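Local coordinates for NAD-dependent protein deacylase 2 (Archaeoglobus fulgidus, PDB 1S7G) that removes acetyl groups from lysines of proteins such as the chromatin protein Alba in an NAD-dependent reaction, so strengthening Alba's binding to DNA and repressing transcription, at residues V20-G25 against V97-I102; A24-E29 against P80-I85. All blocks are in the same frame, centred on the assembly; numbering follows the deposited sequence.

Contact 1 of 2, residues V20-G25 against V97-I102. With NAD (nicotinamide-adenine-dinucleotide), chain L.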
ATOM      1  N   VAL A  20      -3.273  -8.305  -4.088  1.00 23.29           N
ATOM      2  CA  VAL A  20      -3.536  -9.684  -3.694  1.00 23.01           C
ATOM      3  C   VAL A  20      -3.569  -9.802  -2.168  1.00 24.00           C
ATOM      4  O   VAL A  20      -2.622  -9.402  -1.491  1.00 23.87           O
ATOM      5  CB  VAL A  20      -2.438 -10.627  -4.234  1.00 22.94           C
ATOM      6  CG1 VAL A  20      -2.757 -12.059  -3.873  1.00 20.18           C
ATOM      7  CG2 VAL A  20      -2.305 -10.470  -5.737  1.00 22.99           C
ATOM      8  N   PHE A  21      -4.662 -10.330  -1.628  1.00 23.57           N
ATOM      9  CA  PHE A  21      -4.769 -10.510  -0.180  1.00 24.09           C
ATOM     10  C   PHE A  21      -4.623 -11.996   0.074  1.00 22.22           C
ATOM     11  O   PHE A  21      -5.322 -12.791  -0.538  1.00 25.13           O
ATOM     12  CB  PHE A  21      -6.134 -10.052   0.343  1.00 23.78           C
ATOM     13  CG  PHE A  21      -6.322 -10.293   1.813  1.00 24.11           C
ATOM     14  CD1 PHE A  21      -5.969  -9.317   2.740  1.00 24.06           C
ATOM     15  CD2 PHE A  21      -6.791 -11.524   2.276  1.00 23.24           C
ATOM     16  CE1 PHE A  21      -6.075  -9.560   4.106  1.00 24.41           C
ATOM     17  CE2 PHE A  21      -6.901 -11.784   3.645  1.00 20.89           C
ATOM     18  CZ  PHE A  21      -6.541 -10.801   4.559  1.00 24.88           C
ATOM     19  N   THR A  22      -3.730 -12.377   0.979  1.00 23.36           N
ATOM     20  CA  THR A  22      -3.513 -13.793   1.252  1.00 21.20           C
ATOM     21  C   THR A  22      -3.643 -14.176   2.717  1.00 21.47           C
ATOM     22  O   THR A  22      -3.321 -13.398   3.606  1.00 21.04           O
ATOM     23  CB  THR A  22      -2.125 -14.250   0.743  1.00 21.62           C
ATOM     24  OG1 THR A  22      -1.090 -13.634   1.522  1.00 21.46           O
ATOM     25  CG2 THR A  22      -1.943 -13.855  -0.706  1.00 18.11           C
ATOM     26  N   GLY A  23      -4.134 -15.388   2.947  1.00 22.05           N
ATOM     27  CA  GLY A  23      -4.294 -15.897   4.292  1.00 21.01           C
ATOM     28  C   GLY A  23      -3.476 -17.164   4.441  1.00 22.37           C
ATOM     29  O   GLY A  23      -2.742 -17.538   3.530  1.00 20.71           O
ATOM     30  N   ALA A  24      -3.619 -17.831   5.579  1.00 23.60           N
ATOM     31  CA  ALA A  24      -2.878 -19.057   5.872  1.00 24.89           C
ATOM     32  C   ALA A  24      -2.989 -20.129   4.800  1.00 26.02           C
ATOM     33  O   ALA A  24      -2.091 -20.961   4.652  1.00 26.11           O
ATOM     34  CB  ALA A  24      -3.335 -19.631   7.205  1.00 25.30           C
ATOM     35  N   GLY A  25      -4.090 -20.118   4.059  1.00 25.27           N
ATOM     36  CA  GLY A  25      -4.277 -21.115   3.025  1.00 25.23           C
ATOM     37  C   GLY A  25      -3.276 -21.068   1.885  1.00 26.39           C
ATOM     38  O   GLY A  25      -3.087 -22.070   1.200  1.00 26.88           O
ATOM     39  N   VAL A  97       0.883  -6.709  -2.149  1.00 24.68           N
ATOM     40  CA  VAL A  97       0.423  -7.948  -1.551  1.00 23.78           C
ATOM     41  C   VAL A  97       0.096  -7.613  -0.105  1.00 22.49           C
ATOM     42  O   VAL A  97       0.929  -7.073   0.610  1.00 23.10           O
ATOM     43  CB  VAL A  97       1.502  -9.044  -1.584  1.00 23.12           C
ATOM     44  CG1 VAL A  97       1.103 -10.188  -0.689  1.00 23.74           C
ATOM     45  CG2 VAL A  97       1.685  -9.550  -3.005  1.00 26.19           C
ATOM     46  N   ILE A  98      -1.132  -7.893   0.305  1.00 21.65           N
ATOM     47  CA  ILE A  98      -1.551  -7.653   1.678  1.00 22.53           C
ATOM     48  C   ILE A  98      -1.688  -9.045   2.273  1.00 23.97           C
ATOM     49  O   ILE A  98      -2.384  -9.896   1.717  1.00 26.04           O
ATOM     50  CB  ILE A  98      -2.917  -6.954   1.748  1.00 20.31           C
ATOM     51  CG1 ILE A  98      -2.846  -5.598   1.053  1.00 20.02           C
ATOM     52  CG2 ILE A  98      -3.333  -6.795   3.194  1.00 16.66           C
ATOM     53  CD1 ILE A  98      -4.197  -4.936   0.879  1.00 22.70           C
ATOM     54  N   THR A  99      -1.034  -9.294   3.395  1.00 24.03           N
ATOM     55  CA  THR A  99      -1.120 -10.624   3.962  1.00 24.41           C
ATOM     56  C   THR A  99      -1.299 -10.649   5.456  1.00 24.49           C
ATOM     57  O   THR A  99      -0.939  -9.702   6.163  1.00 22.38           O
ATOM     58  CB  THR A  99       0.130 -11.479   3.599  1.00 24.70           C
ATOM     59  OG1 THR A  99      -0.083 -12.836   4.002  1.00 25.89           O
ATOM     60  CG2 THR A  99       1.374 -10.955   4.299  1.00 24.43           C
ATOM     61  N   GLN A 100      -1.884 -11.749   5.917  1.00 25.77           N
ATOM     62  CA  GLN A 100      -2.104 -11.985   7.327  1.00 27.61           C
ATOM     63  C   GLN A 100      -1.065 -12.976   7.820  1.00 25.61           C
ATOM     64  O   GLN A 100      -0.959 -13.221   9.014  1.00 28.16           O
ATOM     65  CB  GLN A 100      -3.509 -12.540   7.568  1.00 30.37           C
ATOM     66  CG  GLN A 100      -4.531 -11.435   7.731  1.00 37.51           C
ATOM     67  CD  GLN A 100      -5.913 -11.936   8.091  1.00 39.38           C
ATOM     68  OE1 GLN A 100      -6.795 -11.140   8.416  1.00 44.30           O
ATOM     69  NE2 GLN A 100      -6.117 -13.248   8.030  1.00 38.23           N
ATOM     70  N   ASN A 101      -0.296 -13.548   6.903  1.00 24.23           N
ATOM     71  CA  ASN A 101       0.728 -14.512   7.300  1.00 26.50           C
ATOM     72  C   ASN A 101       1.966 -13.825   7.867  1.00 25.41           C
ATOM     73  O   ASN A 101       2.278 -12.690   7.514  1.00 25.19           O
ATOM     74  CB  ASN A 101       1.124 -15.392   6.112  1.00 26.42           C
ATOM     75  CG  ASN A 101      -0.066 -16.091   5.499  1.00 28.16           C
ATOM     76  OD1 ASN A 101      -1.006 -16.447   6.204  1.00 29.10           O
ATOM     77  ND2 ASN A 101      -0.031 -16.302   4.186  1.00 25.53           N
ATOM     78  N   ILE A 102       2.669 -14.528   8.742  1.00 26.10           N
ATOM     79  CA  ILE A 102       3.874 -14.010   9.379  1.00 28.52           C
ATOM     80  C   ILE A 102       5.129 -14.775   8.930  1.00 30.19           C
ATOM     81  O   ILE A 102       6.206 -14.587   9.490  1.00 30.93           O
ATOM     82  CB  ILE A 102       3.757 -14.144  10.906  1.00 29.43           C
ATOM     83  CG1 ILE A 102       3.681 -15.628  11.279  1.00 29.60           C
ATOM     84  CG2 ILE A 102       2.515 -13.403  11.404  1.00 28.26           C
ATOM     85  CD1 ILE A 102       3.459 -15.898  12.760  1.00 32.62           C
TER
HETATM   86  PA  NAD L 703      -8.004 -19.251   7.892  1.00 49.27           P
HETATM   87  O1A NAD L 703      -9.182 -18.717   8.459  1.00 50.76           O
HETATM   88  O2A NAD L 703      -7.464 -20.381   8.614  1.00 51.19           O
HETATM   89  O5B NAD L 703      -8.361 -19.509   6.401  1.00 49.11           O
HETATM   90  C5B NAD L 703      -7.499 -20.149   5.368  1.00 45.53           C
HETATM   91  C4B NAD L 703      -8.421 -20.481   4.185  1.00 44.89           C
HETATM   92  O4B NAD L 703      -7.584 -21.084   3.161  1.00 42.93           O
HETATM   93  C3B NAD L 703      -9.588 -21.534   4.475  1.00 43.73           C
HETATM   94  O3B NAD L 703     -10.816 -20.825   4.145  1.00 45.05           O
HETATM   95  C2B NAD L 703      -9.344 -22.756   3.596  1.00 42.88           C
HETATM   96  O2B NAD L 703     -10.418 -23.397   2.974  1.00 42.11           O
HETATM   97  C1B NAD L 703      -8.270 -22.203   2.593  1.00 42.28           C
HETATM   98  N9A NAD L 703      -7.203 -23.168   2.203  1.00 39.50           N
HETATM   99  C8A NAD L 703      -6.575 -24.254   2.808  1.00 37.89           C
HETATM  100  N7A NAD L 703      -5.648 -24.808   2.041  1.00 40.88           N
HETATM  101  C5A NAD L 703      -5.584 -24.132   0.875  1.00 38.80           C
HETATM  102  C6A NAD L 703      -4.759 -24.189  -0.450  1.00 37.67           C
HETATM  103  N6A NAD L 703      -3.858 -25.036  -0.696  1.00 40.05           N
HETATM  104  N1A NAD L 703      -5.039 -23.209  -1.454  1.00 38.01           N
HETATM  105  C2A NAD L 703      -6.025 -22.191  -1.369  1.00 37.27           C
HETATM  106  N3A NAD L 703      -6.824 -22.107  -0.140  1.00 37.38           N
HETATM  107  C4A NAD L 703      -6.574 -23.077   0.951  1.00 38.87           C
HETATM  108  O3  NAD L 703      -6.887 -18.202   7.744  1.00 49.38           O
HETATM  109  PN  NAD L 703      -6.891 -16.685   7.484  1.00 47.52           P
HETATM  110  O1N NAD L 703      -7.928 -16.420   6.556  1.00 50.71           O
HETATM  111  O2N NAD L 703      -5.485 -16.380   7.123  1.00 48.25           O
HETATM  112  O5D NAD L 703      -7.378 -16.070   8.970  1.00 51.65           O
HETATM  113  C5D NAD L 703      -6.464 -16.222  10.090  1.00 57.29           C
HETATM  114  C4D NAD L 703      -6.735 -15.388  11.315  1.00 62.05           C
HETATM  115  O4D NAD L 703      -8.194 -15.219  11.657  1.00 63.36           O
HETATM  116  C3D NAD L 703      -6.065 -16.009  12.595  1.00 64.30           C
HETATM  117  O3D NAD L 703      -5.392 -14.968  13.398  1.00 66.65           O
HETATM  118  C2D NAD L 703      -7.262 -16.782  13.357  1.00 65.32           C
HETATM  119  O2D NAD L 703      -7.104 -16.929  14.791  1.00 65.72           O
HETATM  120  C1D NAD L 703      -8.578 -15.973  12.898  1.00 65.05           C
HETATM  121  N1N NAD L 703      -9.792 -16.859  12.601  1.00 66.63           N
HETATM  122  C2N NAD L 703     -10.851 -16.904  13.686  1.00 67.18           C
HETATM  123  C3N NAD L 703     -12.061 -17.659  13.502  1.00 68.22           C
HETATM  124  C7N NAD L 703     -13.140 -17.768  14.587  1.00 69.02           C
HETATM  125  O7N NAD L 703     -14.289 -18.321  14.297  1.00 69.66           O
HETATM  126  N7N NAD L 703     -12.828 -17.334  15.850  1.00 69.61           N
HETATM  127  C4N NAD L 703     -12.274 -18.453  12.130  1.00 67.86           C
HETATM  128  C5N NAD L 703     -11.195 -18.426  11.021  1.00 68.23           C
HETATM  129  C6N NAD L 703      -9.964 -17.620  11.284  1.00 67.04           C
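T22 and T99 sit side by side on neighbouring parallel strands, and their side chains slant across each other so that the two OG1 atoms hydrogen-bond at 2.8 Å. T99 turns its hydroxyl opposite its own backbone nitrogen (chi1 -171°), where OG1 also accepts N101 N at 3.0 Å. That second bond makes an ST turn and fixes the chain as it leaves the strand; T22 OG1 is in addition bonded to H106 NE2. Between the backbones runs the parallel ladder I98 N to V20 O, T22 N to I98 O and Q100 N to T22 O.

The other face of the sheet carries F21 and I98, crossing at about a right angle with F21 CD1 3.7 Å from I98 CG2. Farther along, the ring meets the extended arm of Q100: F21 CZ lies 3.8 Å from Q100 CD, the amide oxygen OE1 stands at the ring edge in its plane, and the two planes are 73° apart. That arm carries Q100 NE2 to the NAD pyrophosphate, where its bond to O5D is weak (3.2 Å).

N101 ND2 bonds G23 O at 3.1 Å; the oxygen lies in the amide plane, whereas the donor stands 75° above the carbonyl plane. G23 has no side chain, and a CB there would collide with NAD O2N. A24 N donates to that same O2N at 2.8 Å. Within these segments the pyrophosphate thus receives one good backbone N-H bond, just past the strand end of this Rossmann-type sheet, and one weak amide bond, both from neutral donors.

Contact 2 of 2, residues A24-E29 against P80-I85. With NAD (nicotinamide-adenine-dinucleotide), chain L.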
ATOM      1  N   ALA A  24      -3.619 -17.831   5.579  1.00 23.60           N
ATOM      2  CA  ALA A  24      -2.878 -19.057   5.872  1.00 24.89           C
ATOM      3  C   ALA A  24      -2.989 -20.129   4.800  1.00 26.02           C
ATOM      4  O   ALA A  24      -2.091 -20.961   4.652  1.00 26.11           O
ATOM      5  CB  ALA A  24      -3.335 -19.631   7.205  1.00 25.30           C
ATOM      6  N   GLY A  25      -4.090 -20.118   4.059  1.00 25.27           N
ATOM      7  CA  GLY A  25      -4.277 -21.115   3.025  1.00 25.23           C
ATOM      8  C   GLY A  25      -3.276 -21.068   1.885  1.00 26.39           C
ATOM      9  O   GLY A  25      -3.087 -22.070   1.200  1.00 26.88           O
ATOM     10  N   ILE A  26      -2.625 -19.931   1.658  1.00 27.14           N
ATOM     11  CA  ILE A  26      -1.672 -19.871   0.554  1.00 31.03           C
ATOM     12  C   ILE A  26      -0.359 -20.551   0.884  1.00 35.75           C
ATOM     13  O   ILE A  26       0.399 -20.917  -0.018  1.00 37.67           O
ATOM     14  CB  ILE A  26      -1.346 -18.431   0.118  1.00 30.32           C
ATOM     15  CG1 ILE A  26      -0.616 -18.472  -1.231  1.00 32.64           C
ATOM     16  CG2 ILE A  26      -0.451 -17.749   1.153  1.00 29.28           C
ATOM     17  CD1 ILE A  26      -0.272 -17.126  -1.801  1.00 32.97           C
ATOM     18  N   SER A  27      -0.084 -20.712   2.175  1.00 39.82           N
ATOM     19  CA  SER A  27       1.155 -21.342   2.621  1.00 43.24           C
ATOM     20  C   SER A  27       0.947 -22.795   3.040  1.00 45.19           C
ATOM     21  O   SER A  27       1.861 -23.438   3.555  1.00 46.10           O
ATOM     22  CB  SER A  27       1.760 -20.548   3.786  1.00 43.99           C
ATOM     23  OG  SER A  27       2.126 -19.237   3.376  1.00 45.64           O
ATOM     24  N   ALA A  28      -0.258 -23.308   2.819  1.00 46.59           N
ATOM     25  CA  ALA A  28      -0.565 -24.688   3.173  1.00 49.42           C
ATOM     26  C   ALA A  28       0.276 -25.652   2.341  1.00 50.98           C
ATOM     27  O   ALA A  28       0.642 -26.730   2.811  1.00 51.96           O
ATOM     28  CB  ALA A  28      -2.050 -24.965   2.955  1.00 49.74           C
ATOM     29  N   GLU A  29       0.579 -25.256   1.107  1.00 52.39           N
ATOM     30  CA  GLU A  29       1.377 -26.086   0.206  1.00 53.64           C
ATOM     31  C   GLU A  29       2.877 -25.888   0.393  1.00 53.05           C
ATOM     32  O   GLU A  29       3.678 -26.405  -0.385  1.00 52.43           O
ATOM     33  CB  GLU A  29       0.986 -25.815  -1.249  1.00 54.17           C
ATOM     34  CG  GLU A  29      -0.415 -26.302  -1.595  1.00 57.10           C
ATOM     35  CD  GLU A  29      -0.895 -25.799  -2.940  1.00 58.81           C
ATOM     36  OE1 GLU A  29      -0.279 -26.164  -3.967  1.00 60.27           O
ATOM     37  OE2 GLU A  29      -1.886 -25.035  -2.969  1.00 58.49           O
ATOM     38  N   PRO A  80       4.611 -22.650  -5.341  1.00 30.15           N
ATOM     39  CA  PRO A  80       4.204 -22.088  -6.636  1.00 29.20           C
ATOM     40  C   PRO A  80       3.251 -20.892  -6.543  1.00 27.48           C
ATOM     41  O   PRO A  80       3.319 -19.975  -7.359  1.00 26.94           O
ATOM     42  CB  PRO A  80       3.567 -23.284  -7.339  1.00 29.17           C
ATOM     43  CG  PRO A  80       4.396 -24.419  -6.835  1.00 29.73           C
ATOM     44  CD  PRO A  80       4.489 -24.119  -5.357  1.00 30.07           C
ATOM     45  N   ALA A  81       2.356 -20.906  -5.560  1.00 25.58           N
ATOM     46  CA  ALA A  81       1.420 -19.798  -5.402  1.00 24.57           C
ATOM     47  C   ALA A  81       2.184 -18.494  -5.140  1.00 23.58           C
ATOM     48  O   ALA A  81       1.928 -17.478  -5.790  1.00 25.90           O
ATOM     49  CB  ALA A  81       0.439 -20.097  -4.262  1.00 22.77           C
ATOM     50  N   HIS A  82       3.123 -18.528  -4.196  1.00 23.09           N
ATOM     51  CA  HIS A  82       3.934 -17.354  -3.863  1.00 22.19           C
ATOM     52  C   HIS A  82       4.703 -16.839  -5.071  1.00 22.84           C
ATOM     53  O   HIS A  82       4.815 -15.633  -5.278  1.00 22.60           O
ATOM     54  CB  HIS A  82       4.952 -17.681  -2.772  1.00 21.21           C
ATOM     55  CG  HIS A  82       4.345 -18.008  -1.442  1.00 23.25           C
ATOM     56  ND1 HIS A  82       4.159 -19.302  -1.006  1.00 24.76           N
ATOM     57  CD2 HIS A  82       3.904 -17.206  -0.443  1.00 22.10           C
ATOM     58  CE1 HIS A  82       3.636 -19.283   0.207  1.00 25.14           C
ATOM     59  NE2 HIS A  82       3.471 -18.024   0.570  1.00 24.56           N
ATOM     60  N   TYR A  83       5.249 -17.757  -5.859  1.00 23.89           N
ATOM     61  CA  TYR A  83       6.023 -17.375  -7.027  1.00 25.58           C
ATOM     62  C   TYR A  83       5.133 -16.774  -8.099  1.00 26.92           C
ATOM     63  O   TYR A  83       5.500 -15.787  -8.728  1.00 27.92           O
ATOM     64  CB  TYR A  83       6.803 -18.585  -7.573  1.00 24.45           C
ATOM     65  CG  TYR A  83       7.977 -18.960  -6.691  1.00 24.80           C
ATOM     66  CD1 TYR A  83       8.025 -20.196  -6.042  1.00 24.46           C
ATOM     67  CD2 TYR A  83       9.016 -18.050  -6.456  1.00 25.21           C
ATOM     68  CE1 TYR A  83       9.074 -20.517  -5.174  1.00 25.20           C
ATOM     69  CE2 TYR A  83      10.069 -18.359  -5.589  1.00 24.33           C
ATOM     70  CZ  TYR A  83      10.092 -19.595  -4.949  1.00 26.67           C
ATOM     71  OH  TYR A  83      11.118 -19.901  -4.072  1.00 27.84           O
ATOM     72  N   ALA A  84       3.956 -17.360  -8.291  1.00 27.79           N
ATOM     73  CA  ALA A  84       3.012 -16.863  -9.285  1.00 29.19           C
ATOM     74  C   ALA A  84       2.668 -15.405  -9.003  1.00 29.98           C
ATOM     75  O   ALA A  84       2.573 -14.587  -9.921  1.00 31.40           O
ATOM     76  CB  ALA A  84       1.748 -17.709  -9.267  1.00 30.90           C
ATOM     77  N   ILE A  85       2.490 -15.086  -7.725  1.00 29.60           N
ATOM     78  CA  ILE A  85       2.149 -13.732  -7.316  1.00 29.63           C
ATOM     79  C   ILE A  85       3.315 -12.774  -7.550  1.00 31.35           C
ATOM     80  O   ILE A  85       3.108 -11.615  -7.907  1.00 31.75           O
ATOM     81  CB  ILE A  85       1.703 -13.708  -5.829  1.00 28.53           C
ATOM     82  CG1 ILE A  85       0.327 -14.372  -5.706  1.00 28.11           C
ATOM     83  CG2 ILE A  85       1.647 -12.285  -5.319  1.00 26.95           C
ATOM     84  CD1 ILE A  85      -0.056 -14.806  -4.302  1.00 28.36           C
TER
HETATM   85  PA  NAD L 703      -8.004 -19.251   7.892  1.00 49.27           P
HETATM   86  O1A NAD L 703      -9.182 -18.717   8.459  1.00 50.76           O
HETATM   87  O2A NAD L 703      -7.464 -20.381   8.614  1.00 51.19           O
HETATM   88  O5B NAD L 703      -8.361 -19.509   6.401  1.00 49.11           O
HETATM   89  C5B NAD L 703      -7.499 -20.149   5.368  1.00 45.53           C
HETATM   90  C4B NAD L 703      -8.421 -20.481   4.185  1.00 44.89           C
HETATM   91  O4B NAD L 703      -7.584 -21.084   3.161  1.00 42.93           O
HETATM   92  C3B NAD L 703      -9.588 -21.534   4.475  1.00 43.73           C
HETATM   93  O3B NAD L 703     -10.816 -20.825   4.145  1.00 45.05           O
HETATM   94  C2B NAD L 703      -9.344 -22.756   3.596  1.00 42.88           C
HETATM   95  O2B NAD L 703     -10.418 -23.397   2.974  1.00 42.11           O
HETATM   96  C1B NAD L 703      -8.270 -22.203   2.593  1.00 42.28           C
HETATM   97  N9A NAD L 703      -7.203 -23.168   2.203  1.00 39.50           N
HETATM   98  C8A NAD L 703      -6.575 -24.254   2.808  1.00 37.89           C
HETATM   99  N7A NAD L 703      -5.648 -24.808   2.041  1.00 40.88           N
HETATM  100  C5A NAD L 703      -5.584 -24.132   0.875  1.00 38.80           C
HETATM  101  C6A NAD L 703      -4.759 -24.189  -0.450  1.00 37.67           C
HETATM  102  N6A NAD L 703      -3.858 -25.036  -0.696  1.00 40.05           N
HETATM  103  N1A NAD L 703      -5.039 -23.209  -1.454  1.00 38.01           N
HETATM  104  C2A NAD L 703      -6.025 -22.191  -1.369  1.00 37.27           C
HETATM  105  N3A NAD L 703      -6.824 -22.107  -0.140  1.00 37.38           N
HETATM  106  C4A NAD L 703      -6.574 -23.077   0.951  1.00 38.87           C
HETATM  107  O3  NAD L 703      -6.887 -18.202   7.744  1.00 49.38           O
HETATM  108  PN  NAD L 703      -6.891 -16.685   7.484  1.00 47.52           P
HETATM  109  O1N NAD L 703      -7.928 -16.420   6.556  1.00 50.71           O
HETATM  110  O2N NAD L 703      -5.485 -16.380   7.123  1.00 48.25           O
HETATM  111  O5D NAD L 703      -7.378 -16.070   8.970  1.00 51.65           O
HETATM  112  C5D NAD L 703      -6.464 -16.222  10.090  1.00 57.29           C
HETATM  113  C4D NAD L 703      -6.735 -15.388  11.315  1.00 62.05           C
HETATM  114  O4D NAD L 703      -8.194 -15.219  11.657  1.00 63.36           O
HETATM  115  C3D NAD L 703      -6.065 -16.009  12.595  1.00 64.30           C
HETATM  116  O3D NAD L 703      -5.392 -14.968  13.398  1.00 66.65           O
HETATM  117  C2D NAD L 703      -7.262 -16.782  13.357  1.00 65.32           C
HETATM  118  O2D NAD L 703      -7.104 -16.929  14.791  1.00 65.72           O
HETATM  119  C1D NAD L 703      -8.578 -15.973  12.898  1.00 65.05           C
HETATM  120  N1N NAD L 703      -9.792 -16.859  12.601  1.00 66.63           N
HETATM  121  C2N NAD L 703     -10.851 -16.904  13.686  1.00 67.18           C
HETATM  122  C3N NAD L 703     -12.061 -17.659  13.502  1.00 68.22           C
HETATM  123  C7N NAD L 703     -13.140 -17.768  14.587  1.00 69.02           C
HETATM  124  O7N NAD L 703     -14.289 -18.321  14.297  1.00 69.66           O
HETATM  125  N7N NAD L 703     -12.828 -17.334  15.850  1.00 69.61           N
HETATM  126  C4N NAD L 703     -12.274 -18.453  12.130  1.00 67.86           C
HETATM  127  C5N NAD L 703     -11.195 -18.426  11.021  1.00 68.23           C
HETATM  128  C6N NAD L 703      -9.964 -17.620  11.284  1.00 67.04           C
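The NAD-binding loop that follows strand 18-22 of the Rossmann-type domain begins with a short 3-10 turn, and here that turn packs against the first turns of helix 80-90. S27 N bonding back to A24 O, three residues earlier, is the evidence for the turn, which directs I26 at the helix.

I26 holds CG1 opposite its backbone nitrogen (chi1 -167°) with the chain straight beyond it, and this arm enters among A81, H82 and I85. Its CG1 lies 3.6 Å from A81 CB. At the tip, I26 CD1 meets I85 CD1 end to end at 3.4 Å, closer than methyls usually come. The same CD1 stands over one face of the H82 imidazole, while the other branch, I26 CG2, is 4.0 Å from H82 NE2. An alanine here would lack the CG1-CD1 arm, and would probably open a gap between the turn and the helix, with I85 CD1 losing this methyl neighbour and the H82 ring losing the methyl over that face.

H82 also reaches S27, whose OG lies at the ring edge and in its plane; the bond from H82 NE2 to S27 OG is weak at 3.3 Å. Both groups have firmer partners elsewhere: S27 OG bonds D103 OD1, and H82 ND1 bonds N79 N. N79 also bonds I26 O through ND2 and A81 N through OD1, linking turn and helix.

On the cofactor side, A28 CB touches the adenine at N7A (3.7 Å). E29 OE2, which G236 N also bonds, takes a hydrogen bond from NAD N6A at 3.0 Å, with an N-H...O angle of 162°.

From the N terminus the chain runs up strand 18-22 and straight into the NAD-binding loop, so both contacts start from one continuous run and share A24 and G25. Contact 2 closes the shorter loop, with 50 residues between its segments, when helix 80-90 comes back to the turn. The chain then enters strand 94-99, and contact 1 closes a 71-residue loop around the first, so contact 2 is nested inside it. Their centres lie 9 Å apart, and they touch directly: N101 ND2 is 3.4 Å from I26 CG2, and V97 CG2 is 3.6 Å from I85 CG2. Sheet, helix and nucleotide loop are thereby tied together beside NAD.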